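PDB 4QO5: cytochrome c-552/4 domain-containing protein from Ignicoccus hospitalis KIN4/I, which binds eight c-type hemes as a membrane-associated octaheme cytochrome and probably takes part in electron transfer, although its physiological reaction is not established. Local coordinates for residues His135-Tyr139 / Leu363-Ile367; Gln426-Asn431 / Ser477-Arg481. All blocks are in the same frame, centred on the assembly; numbering follows the deposited sequence.

The two contacts show how distant parts of a multiheme cytochrome chain can be drawn together beside its cofactors. Contact 1 joins the start of helix 137-147 to a proline-rich loop and places Tyr139 against a heme c; contact 2 is an antiparallel pairing of helices 413-447 and 464-485. Their centres are 20 Å apart and their nearest atoms about 5 Å, without touching. Residues 316-322 border both: Leu319 packs on Tyr139 and Pro366, while Leu316, Gly318 and Ala322 bond to side chains of contact 2. The heme that Tyr139 packs against is hydrogen-bonded to Tyr482, the residue following Arg481, and the side chain of Ile427 lies about 6 Å from a bound heme c.

Contact 1. Residues His135-Tyr139 / Leu363-Ile367; sequences HNPIY and LPMPI. With HEC (heme c), chain E.
Ile138 lays its CG1 across the ring of Pro364 at about a right angle, with 3.7 Å between Ile138 CG1 and Pro364 CD. The contact is a worked example of an N-cap doing double duty: Asn136 caps helix 137-147 with one end of its amide and holds a remote loop with the other. Its CG is anti to the backbone N (chi1 -175°), which brings OD1 back over the first helical turn. There Asn136 OD1 accepts from Tyr139 N at 3.1 Å, the donor standing above the carbonyl plane, and more weakly from Ile138 N.

The amide nitrogen faces the opposite segment. Asn136 ND2 donates to Pro364 O over 2.8 Å in a nearly straight bond (167° at the hydrogen), and the acceptor lies in the plane of the amide. The receiving loop is itself sharply folded, for Pro364 is the centre of an inverse gamma turn closed by a weak Met365 N to Leu363 O bond. Pro137 CG adds apolar contact to Pro364 CG at 3.9 Å, close to a protein-linked sugar.

Tyr139 carries the contact on to the cofactor. Its hydroxyl end reaches across to Pro366 CD and Met365 CG, while Asn136 ND2 sits above one ring face, offset toward the rim. Over the other face comes the heme methyl, with 3.5 Å from HEC CMA to Tyr139 CG. This heme iron has a water at 2.5 Å from HEC FE. Beside the same ring lies a propionate oxygen, HEC O1A, 3.2 Å from Tyr139 CE2.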
ATOM      1  N   HIS A 135     -23.014 -19.454   8.208  1.00 26.83           N
ATOM      2  CA  HIS A 135     -24.335 -20.073   8.239  1.00 25.67           C
ATOM      3  C   HIS A 135     -25.256 -19.575   7.125  1.00 31.34           C
ATOM      4  O   HIS A 135     -26.462 -19.805   7.153  1.00 31.32           O
ATOM      5  CB  HIS A 135     -24.985 -19.884   9.606  1.00 28.43           C
ATOM      6  CG  HIS A 135     -24.417 -20.782  10.659  1.00 37.53           C
ATOM      7  ND1 HIS A 135     -25.192 -21.371  11.633  1.00 41.13           N
ATOM      8  CD2 HIS A 135     -23.150 -21.209  10.875  1.00 42.84           C
ATOM      9  CE1 HIS A 135     -24.426 -22.119  12.408  1.00 44.96           C
ATOM     10  NE2 HIS A 135     -23.182 -22.037  11.972  1.00 40.98           N
ATOM     11  N   ASN A 136     -24.683 -18.872   6.156  1.00 24.23           N
ATOM     12  CA  ASN A 136     -25.383 -18.568   4.916  1.00 23.70           C
ATOM     13  C   ASN A 136     -24.896 -19.574   3.881  1.00 31.51           C
ATOM     14  O   ASN A 136     -23.702 -19.586   3.541  1.00 29.73           O
ATOM     15  CB  ASN A 136     -25.075 -17.130   4.467  1.00 25.84           C
ATOM     16  CG  ASN A 136     -25.867 -16.712   3.246  1.00 29.29           C
ATOM     17  OD1 ASN A 136     -25.882 -17.412   2.229  1.00 26.48           O
ATOM     18  ND2 ASN A 136     -26.545 -15.567   3.343  1.00 26.95           N
ATOM     19  N   PRO A 137     -25.800 -20.431   3.379  1.00 27.24           N
ATOM     20  CA  PRO A 137     -25.336 -21.503   2.491  1.00 33.97           C
ATOM     21  C   PRO A 137     -24.666 -20.973   1.226  1.00 32.64           C
ATOM     22  O   PRO A 137     -23.705 -21.582   0.764  1.00 32.30           O
ATOM     23  CB  PRO A 137     -26.616 -22.287   2.170  1.00 34.33           C
ATOM     24  CG  PRO A 137     -27.735 -21.357   2.484  1.00 39.36           C
ATOM     25  CD  PRO A 137     -27.255 -20.481   3.605  1.00 32.88           C
ATOM     26  N   ILE A 138     -25.146 -19.855   0.687  1.00 25.24           N
ATOM     27  CA  ILE A 138     -24.525 -19.276  -0.504  1.00 25.16           C
ATOM     28  C   ILE A 138     -23.164 -18.685  -0.175  1.00 23.43           C
ATOM     29  O   ILE A 138     -22.191 -18.943  -0.876  1.00 27.11           O
ATOM     30  CB  ILE A 138     -25.412 -18.184  -1.151  1.00 29.82           C
ATOM     31  CG1 ILE A 138     -26.781 -18.751  -1.516  1.00 29.19           C
ATOM     32  CG2 ILE A 138     -24.733 -17.600  -2.391  1.00 25.39           C
ATOM     33  CD1 ILE A 138     -26.735 -19.920  -2.472  1.00 35.16           C
ATOM     34  N   TYR A 139     -23.078 -17.912   0.904  1.00 21.89           N
ATOM     35  CA  TYR A 139     -21.806 -17.278   1.237  1.00 19.64           C
ATOM     36  C   TYR A 139     -20.790 -18.326   1.671  1.00 23.70           C
ATOM     37  O   TYR A 139     -19.599 -18.194   1.404  1.00 23.02           O
ATOM     38  CB  TYR A 139     -21.958 -16.207   2.323  1.00 21.99           C
ATOM     39  CG  TYR A 139     -22.951 -15.108   1.961  1.00 26.63           C
ATOM     40  CD1 TYR A 139     -23.451 -14.994   0.671  1.00 27.12           C
ATOM     41  CD2 TYR A 139     -23.386 -14.193   2.916  1.00 23.84           C
ATOM     42  CE1 TYR A 139     -24.372 -14.006   0.341  1.00 29.76           C
ATOM     43  CE2 TYR A 139     -24.300 -13.194   2.593  1.00 24.06           C
ATOM     44  CZ  TYR A 139     -24.787 -13.111   1.307  1.00 28.37           C
ATOM     45  OH  TYR A 139     -25.701 -12.132   0.983  1.00 31.97           O
ATOM     46  N   LEU A 363     -33.469 -17.097  -2.233  1.00 31.59           N
ATOM     47  CA  LEU A 363     -32.055 -17.159  -1.889  1.00 29.77           C
ATOM     48  C   LEU A 363     -31.828 -16.367  -0.608  1.00 29.99           C
ATOM     49  O   LEU A 363     -32.550 -15.405  -0.347  1.00 28.42           O
ATOM     50  CB  LEU A 363     -31.204 -16.585  -3.036  1.00 29.48           C
ATOM     51  CG  LEU A 363     -31.207 -17.437  -4.312  1.00 39.03           C
ATOM     52  CD1 LEU A 363     -30.308 -16.851  -5.390  1.00 39.85           C
ATOM     53  CD2 LEU A 363     -30.793 -18.876  -3.995  1.00 45.33           C
ATOM     54  N   PRO A 364     -30.829 -16.768   0.201  1.00 29.85           N
ATOM     55  CA  PRO A 364     -30.504 -16.001   1.409  1.00 29.04           C
ATOM     56  C   PRO A 364     -29.624 -14.798   1.069  1.00 32.25           C
ATOM     57  O   PRO A 364     -28.434 -14.772   1.382  1.00 35.65           O
ATOM     58  CB  PRO A 364     -29.743 -17.015   2.269  1.00 30.08           C
ATOM     59  CG  PRO A 364     -29.096 -17.916   1.290  1.00 31.66           C
ATOM     60  CD  PRO A 364     -30.025 -17.998   0.092  1.00 33.99           C
ATOM     61  N   MET A 365     -30.224 -13.815   0.410  1.00 25.99           N
ATOM     62  CA  MET A 365     -29.525 -12.616  -0.032  1.00 25.45           C
ATOM     63  C   MET A 365     -30.448 -11.429   0.194  1.00 24.36           C
ATOM     64  O   MET A 365     -31.655 -11.621   0.378  1.00 24.36           O
ATOM     65  CB  MET A 365     -29.147 -12.753  -1.503  1.00 30.64           C
ATOM     66  CG  MET A 365     -27.984 -13.729  -1.720  1.00 36.55           C
ATOM     67  SD  MET A 365     -27.834 -14.219  -3.437  1.00 55.35           S
ATOM     68  CE  MET A 365     -27.062 -12.758  -4.122  1.00 54.73           C
ATOM     69  N   PRO A 366     -29.890 -10.208   0.224  1.00 23.41           N
ATOM     70  CA  PRO A 366     -30.719  -9.033   0.518  1.00 26.33           C
ATOM     71  C   PRO A 366     -31.498  -8.526  -0.684  1.00 26.92           C
ATOM     72  O   PRO A 366     -32.488  -7.796  -0.528  1.00 24.56           O
ATOM     73  CB  PRO A 366     -29.696  -7.982   0.971  1.00 24.40           C
ATOM     74  CG  PRO A 366     -28.389  -8.420   0.366  1.00 26.84           C
ATOM     75  CD  PRO A 366     -28.441  -9.913   0.289  1.00 26.15           C
ATOM     76  N   ILE A 367     -31.058  -8.915  -1.876  1.00 26.94           N
ATOM     77  CA  ILE A 367     -31.624  -8.370  -3.104  1.00 27.88           C
ATOM     78  C   ILE A 367     -31.641  -9.463  -4.180  1.00 25.88           C
ATOM     79  O   ILE A 367     -30.817 -10.384  -4.150  1.00 25.91           O
ATOM     80  CB  ILE A 367     -30.810  -7.107  -3.536  1.00 24.09           C
ATOM     81  CG1 ILE A 367     -31.498  -6.342  -4.669  1.00 25.13           C
ATOM     82  CG2 ILE A 367     -29.342  -7.471  -3.860  1.00 23.84           C
ATOM     83  CD1 ILE A 367     -30.875  -4.966  -4.941  1.00 25.01           C
TER
HETATM   84 FE   HEC E 604     -15.458 -10.835   4.215  1.00 22.23          FE
HETATM   85  CHA HEC E 604     -18.294  -8.832   4.476  1.00 22.11           C
HETATM   86  CHB HEC E 604     -17.301 -13.074   2.399  1.00 23.62           C
HETATM   87  CHC HEC E 604     -12.656 -12.774   3.735  1.00 22.02           C
HETATM   88  CHD HEC E 604     -13.539  -8.358   5.521  1.00 21.50           C
HETATM   89  NA  HEC E 604     -17.404 -10.888   3.532  1.00 21.18           N
HETATM   90  C1A HEC E 604     -18.440 -10.038   3.842  1.00 22.34           C
HETATM   91  C2A HEC E 604     -19.678 -10.639   3.384  1.00 24.42           C
HETATM   92  C3A HEC E 604     -19.369 -11.801   2.810  1.00 22.53           C
HETATM   93  C4A HEC E 604     -17.947 -11.975   2.886  1.00 20.31           C
HETATM   94  CMA HEC E 604     -20.297 -12.834   2.140  1.00 23.44           C
HETATM   95  CAA HEC E 604     -21.099 -10.053   3.552  1.00 21.68           C
HETATM   96  CBA HEC E 604     -21.695 -10.817   4.740  1.00 26.48           C
HETATM   97  CGA HEC E 604     -23.062 -10.310   5.143  1.00 33.65           C
HETATM   98  O1A HEC E 604     -24.060 -11.057   4.974  1.00 33.68           O
HETATM   99  O2A HEC E 604     -23.149  -9.160   5.633  1.00 38.47           O
HETATM  100  NB  HEC E 604     -15.089 -12.561   3.291  1.00 21.03           N
HETATM  101  C1B HEC E 604     -15.964 -13.328   2.561  1.00 21.52           C
HETATM  102  C2B HEC E 604     -15.292 -14.505   2.078  1.00 22.39           C
HETATM  103  C3B HEC E 604     -13.997 -14.369   2.388  1.00 29.80           C
HETATM  104  C4B HEC E 604     -13.858 -13.190   3.211  1.00 24.89           C
HETATM  105  CMB HEC E 604     -15.968 -15.548   1.153  1.00 23.55           C
HETATM  106  CAB HEC E 604     -12.749 -15.223   2.067  1.00 33.33           C
HETATM  107  CBB HEC E 604     -12.762 -16.186   0.860  1.00 28.77           C
HETATM  108  NC  HEC E 604     -13.491 -10.636   4.487  1.00 22.68           N
HETATM  109  C1C HEC E 604     -12.482 -11.562   4.346  1.00 25.59           C
HETATM  110  C2C HEC E 604     -11.318 -11.105   5.077  1.00 20.99           C
HETATM  111  C3C HEC E 604     -11.599  -9.829   5.382  1.00 25.19           C
HETATM  112  C4C HEC E 604     -12.964  -9.551   5.138  1.00 23.18           C
HETATM  113  CMC HEC E 604      -9.946 -11.821   4.965  1.00 22.13           C
HETATM  114  CAC HEC E 604     -10.856  -8.671   6.025  1.00 33.20           C
HETATM  115  CBC HEC E 604      -9.503  -8.431   5.289  1.00 34.75           C
HETATM  116  ND  HEC E 604     -15.853  -8.908   4.901  1.00 22.53           N
HETATM  117  C1D HEC E 604     -14.877  -8.051   5.379  1.00 23.04           C
HETATM  118  C2D HEC E 604     -15.475  -6.776   5.672  1.00 20.20           C
HETATM  119  C3D HEC E 604     -16.952  -6.913   5.332  1.00 20.18           C
HETATM  120  C4D HEC E 604     -17.099  -8.267   4.863  1.00 23.51           C
HETATM  121  CMD HEC E 604     -14.763  -5.533   6.214  1.00 23.29           C
HETATM  122  CAD HEC E 604     -18.052  -5.828   5.425  1.00 19.44           C
HETATM  123  CBD HEC E 604     -17.850  -4.896   4.235  1.00 22.34           C
HETATM  124  CGD HEC E 604     -18.995  -3.929   4.095  1.00 21.28           C
HETATM  125  O1D HEC E 604     -18.811  -2.906   3.390  1.00 23.69           O
HETATM  126  O2D HEC E 604     -20.077  -4.165   4.677  1.00 22.44           O
HETATM  127  O   HOH W   1     -14.872  -9.666   2.064  1.00 31.95           O

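Contact 2. Residues Gln426-Asn431 / Ser477-Arg481; sequences QIEETN and SNSIR
Helices 413-447 and 464-485 form an antiparallel pair: over segments 426-431 and 477-481 the local axes are 9.7 Å apart, at 168°, with Thr430 facing Ser477 and Gln426 facing Arg481. Thr430 and Arg481 bury the most surface here. The threonine methyl slides past Ile480, with 3.5 Å between Thr430 CG2 and Ile480 CG2, and Thr430 CB meets Ser477 CB at 3.8 Å. Because OG1 lies between the backbone N and the carbonyl carbon (chi1 54°), it can donate to Gln426 O one turn back, 2.7 Å from Thr430 OG1 to that oxygen. The same hydroxyl accepts from the other helix: Arg481 NH1 lies 2.9 Å from Thr430 OG1, in a bent bond (131°) tilted from the guanidinium plane.

A bend at chi3 swings the guanidinium back along its own helix, where Arg481 NH2 meets Asn478 OD1 at 2.8 Å, in plane at the edge of the group; NE reaches Leu316 O. At least three bonds, one of them bent, thus restrain the rotation of a buried guanidinium. A leucine in place of Arg481 would probably leave Thr430 OG1 and Leu316 O without this donor.

Gln426 OE1 touches Ile480 CG2 and accepts from Trp498 NE1. Helix 498-520 packs on Ser477 and Ile480, Glu429 bonds to Thr161 of the second subunit, and the connection between strands 314-315 and 323-324 binds Arg481, Asn478 and Asn431 through Leu316, Gly318 and Ala322.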
ATOM      1  N   GLN A 426     -23.267   6.311  -8.836  1.00 20.93           N
ATOM      2  CA  GLN A 426     -22.308   5.206  -8.921  1.00 21.74           C
ATOM      3  C   GLN A 426     -22.887   3.872  -8.474  1.00 24.16           C
ATOM      4  O   GLN A 426     -22.528   2.822  -9.014  1.00 25.02           O
ATOM      5  CB  GLN A 426     -21.018   5.544  -8.171  1.00 22.09           C
ATOM      6  CG  GLN A 426     -20.311   6.708  -8.828  1.00 21.82           C
ATOM      7  CD  GLN A 426     -20.162   6.497 -10.324  1.00 27.27           C
ATOM      8  OE1 GLN A 426     -19.327   5.702 -10.771  1.00 24.84           O
ATOM      9  NE2 GLN A 426     -20.984   7.195 -11.109  1.00 21.25           N
ATOM     10  N   ILE A 427     -23.808   3.928  -7.514  1.00 24.52           N
ATOM     11  CA  ILE A 427     -24.560   2.750  -7.083  1.00 20.27           C
ATOM     12  C   ILE A 427     -25.372   2.246  -8.268  1.00 24.50           C
ATOM     13  O   ILE A 427     -25.359   1.058  -8.576  1.00 22.29           O
ATOM     14  CB  ILE A 427     -25.472   3.080  -5.876  1.00 22.21           C
ATOM     15  CG1 ILE A 427     -24.614   3.229  -4.613  1.00 25.51           C
ATOM     16  CG2 ILE A 427     -26.565   2.006  -5.673  1.00 23.26           C
ATOM     17  CD1 ILE A 427     -25.311   3.947  -3.478  1.00 26.75           C
ATOM     18  N   GLU A 428     -26.053   3.165  -8.953  1.00 23.56           N
ATOM     19  CA  GLU A 428     -26.849   2.823 -10.127  1.00 23.09           C
ATOM     20  C   GLU A 428     -25.993   2.234 -11.246  1.00 24.82           C
ATOM     21  O   GLU A 428     -26.348   1.220 -11.847  1.00 26.48           O
ATOM     22  CB  GLU A 428     -27.581   4.060 -10.660  1.00 26.97           C
ATOM     23  CG  GLU A 428     -28.178   3.828 -12.044  1.00 43.88           C
ATOM     24  CD  GLU A 428     -28.358   5.108 -12.839  1.00 62.27           C
ATOM     25  OE1 GLU A 428     -29.018   6.037 -12.323  1.00 68.53           O
ATOM     26  OE2 GLU A 428     -27.834   5.186 -13.976  1.00 65.23           O
ATOM     27  N   GLU A 429     -24.879   2.890 -11.549  1.00 23.84           N
ATOM     28  CA  GLU A 429     -24.025   2.441 -12.650  1.00 21.83           C
ATOM     29  C   GLU A 429     -23.305   1.128 -12.339  1.00 21.80           C
ATOM     30  O   GLU A 429     -23.269   0.222 -13.173  1.00 22.70           O
ATOM     31  CB  GLU A 429     -23.060   3.550 -13.075  1.00 22.31           C
ATOM     32  CG  GLU A 429     -23.836   4.695 -13.728  1.00 23.26           C
ATOM     33  CD  GLU A 429     -23.001   5.915 -14.046  1.00 31.72           C
ATOM     34  OE1 GLU A 429     -21.788   5.918 -13.736  1.00 28.68           O
ATOM     35  OE2 GLU A 429     -23.576   6.881 -14.606  1.00 31.35           O
ATOM     36  N   THR A 430     -22.760   0.999 -11.140  1.00 20.78           N
ATOM     37  CA  THR A 430     -22.087  -0.259 -10.806  1.00 26.06           C
ATOM     38  C   THR A 430     -23.070  -1.416 -10.756  1.00 23.96           C
ATOM     39  O   THR A 430     -22.736  -2.534 -11.164  1.00 22.95           O
ATOM     40  CB  THR A 430     -21.289  -0.195  -9.488  1.00 23.05           C
ATOM     41  OG1 THR A 430     -22.142   0.261  -8.433  1.00 24.09           O
ATOM     42  CG2 THR A 430     -20.088   0.746  -9.646  1.00 20.70           C
ATOM     43  N   ASN A 431     -24.290  -1.156 -10.275  1.00 23.11           N
ATOM     44  CA  ASN A 431     -25.286  -2.206 -10.259  1.00 24.62           C
ATOM     45  C   ASN A 431     -25.620  -2.665 -11.685  1.00 26.25           C
ATOM     46  O   ASN A 431     -25.840  -3.853 -11.910  1.00 25.31           O
ATOM     47  CB  ASN A 431     -26.554  -1.774  -9.487  1.00 24.24           C
ATOM     48  CG  ASN A 431     -26.420  -1.959  -7.977  1.00 22.19           C
ATOM     49  OD1 ASN A 431     -25.413  -2.475  -7.480  1.00 24.74           O
ATOM     50  ND2 ASN A 431     -27.459  -1.570  -7.243  1.00 22.66           N
ATOM     51  N   SER A 477     -16.935  -3.305  -8.386  1.00 21.92           N
ATOM     52  CA  SER A 477     -18.107  -2.473  -8.089  1.00 22.01           C
ATOM     53  C   SER A 477     -17.975  -1.956  -6.669  1.00 22.76           C
ATOM     54  O   SER A 477     -18.233  -0.788  -6.409  1.00 22.08           O
ATOM     55  CB  SER A 477     -19.419  -3.236  -8.267  1.00 21.31           C
ATOM     56  OG  SER A 477     -19.623  -3.601  -9.620  1.00 24.06           O
ATOM     57  N   ASN A 478     -17.554  -2.827  -5.752  1.00 21.51           N
ATOM     58  CA  ASN A 478     -17.334  -2.397  -4.375  1.00 21.50           C
ATOM     59  C   ASN A 478     -16.334  -1.250  -4.275  1.00 17.48           C
ATOM     60  O   ASN A 478     -16.569  -0.269  -3.579  1.00 21.85           O
ATOM     61  CB  ASN A 478     -16.844  -3.558  -3.514  1.00 21.50           C
ATOM     62  CG  ASN A 478     -17.966  -4.506  -3.119  1.00 23.29           C
ATOM     63  OD1 ASN A 478     -19.144  -4.271  -3.420  1.00 24.47           O
ATOM     64  ND2 ASN A 478     -17.601  -5.588  -2.447  1.00 22.74           N
ATOM     65  N   SER A 479     -15.201  -1.390  -4.951  1.00 20.22           N
ATOM     66  CA  SER A 479     -14.172  -0.362  -4.881  1.00 21.34           C
ATOM     67  C   SER A 479     -14.678   0.966  -5.431  1.00 20.32           C
ATOM     68  O   SER A 479     -14.391   2.033  -4.876  1.00 19.94           O
ATOM     69  CB  SER A 479     -12.910  -0.798  -5.622  1.00 18.57           C
ATOM     70  OG  SER A 479     -12.237  -1.813  -4.897  1.00 24.50           O
ATOM     71  N   ILE A 480     -15.439   0.901  -6.515  1.00 17.21           N
ATOM     72  CA  ILE A 480     -15.971   2.125  -7.121  1.00 18.29           C
ATOM     73  C   ILE A 480     -16.910   2.850  -6.165  1.00 21.33           C
ATOM     74  O   ILE A 480     -16.844   4.074  -6.004  1.00 20.40           O
ATOM     75  CB  ILE A 480     -16.702   1.813  -8.444  1.00 21.87           C
ATOM     76  CG1 ILE A 480     -15.687   1.383  -9.503  1.00 23.08           C
ATOM     77  CG2 ILE A 480     -17.487   3.049  -8.948  1.00 19.78           C
ATOM     78  CD1 ILE A 480     -16.310   0.660 -10.687  1.00 22.16           C
ATOM     79  N   ARG A 481     -17.784   2.082  -5.516  1.00 22.09           N
ATOM     80  CA  ARG A 481     -18.722   2.641  -4.561  1.00 18.97           C
ATOM     81  C   ARG A 481     -17.989   3.174  -3.328  1.00 17.40           C
ATOM     82  O   ARG A 481     -18.269   4.275  -2.875  1.00 19.33           O
ATOM     83  CB  ARG A 481     -19.768   1.593  -4.173  1.00 19.82           C
ATOM     84  CG  ARG A 481     -20.688   1.224  -5.338  1.00 20.00           C
ATOM     85  CD  ARG A 481     -21.801   0.275  -4.888  1.00 20.36           C
ATOM     86  NE  ARG A 481     -21.331  -1.087  -4.640  1.00 19.21           N
ATOM     87  CZ  ARG A 481     -21.594  -2.122  -5.435  1.00 23.48           C
ATOM     88  NH1 ARG A 481     -22.298  -1.951  -6.542  1.00 20.69           N
ATOM     89  NH2 ARG A 481     -21.145  -3.332  -5.129  1.00 21.65           N
TER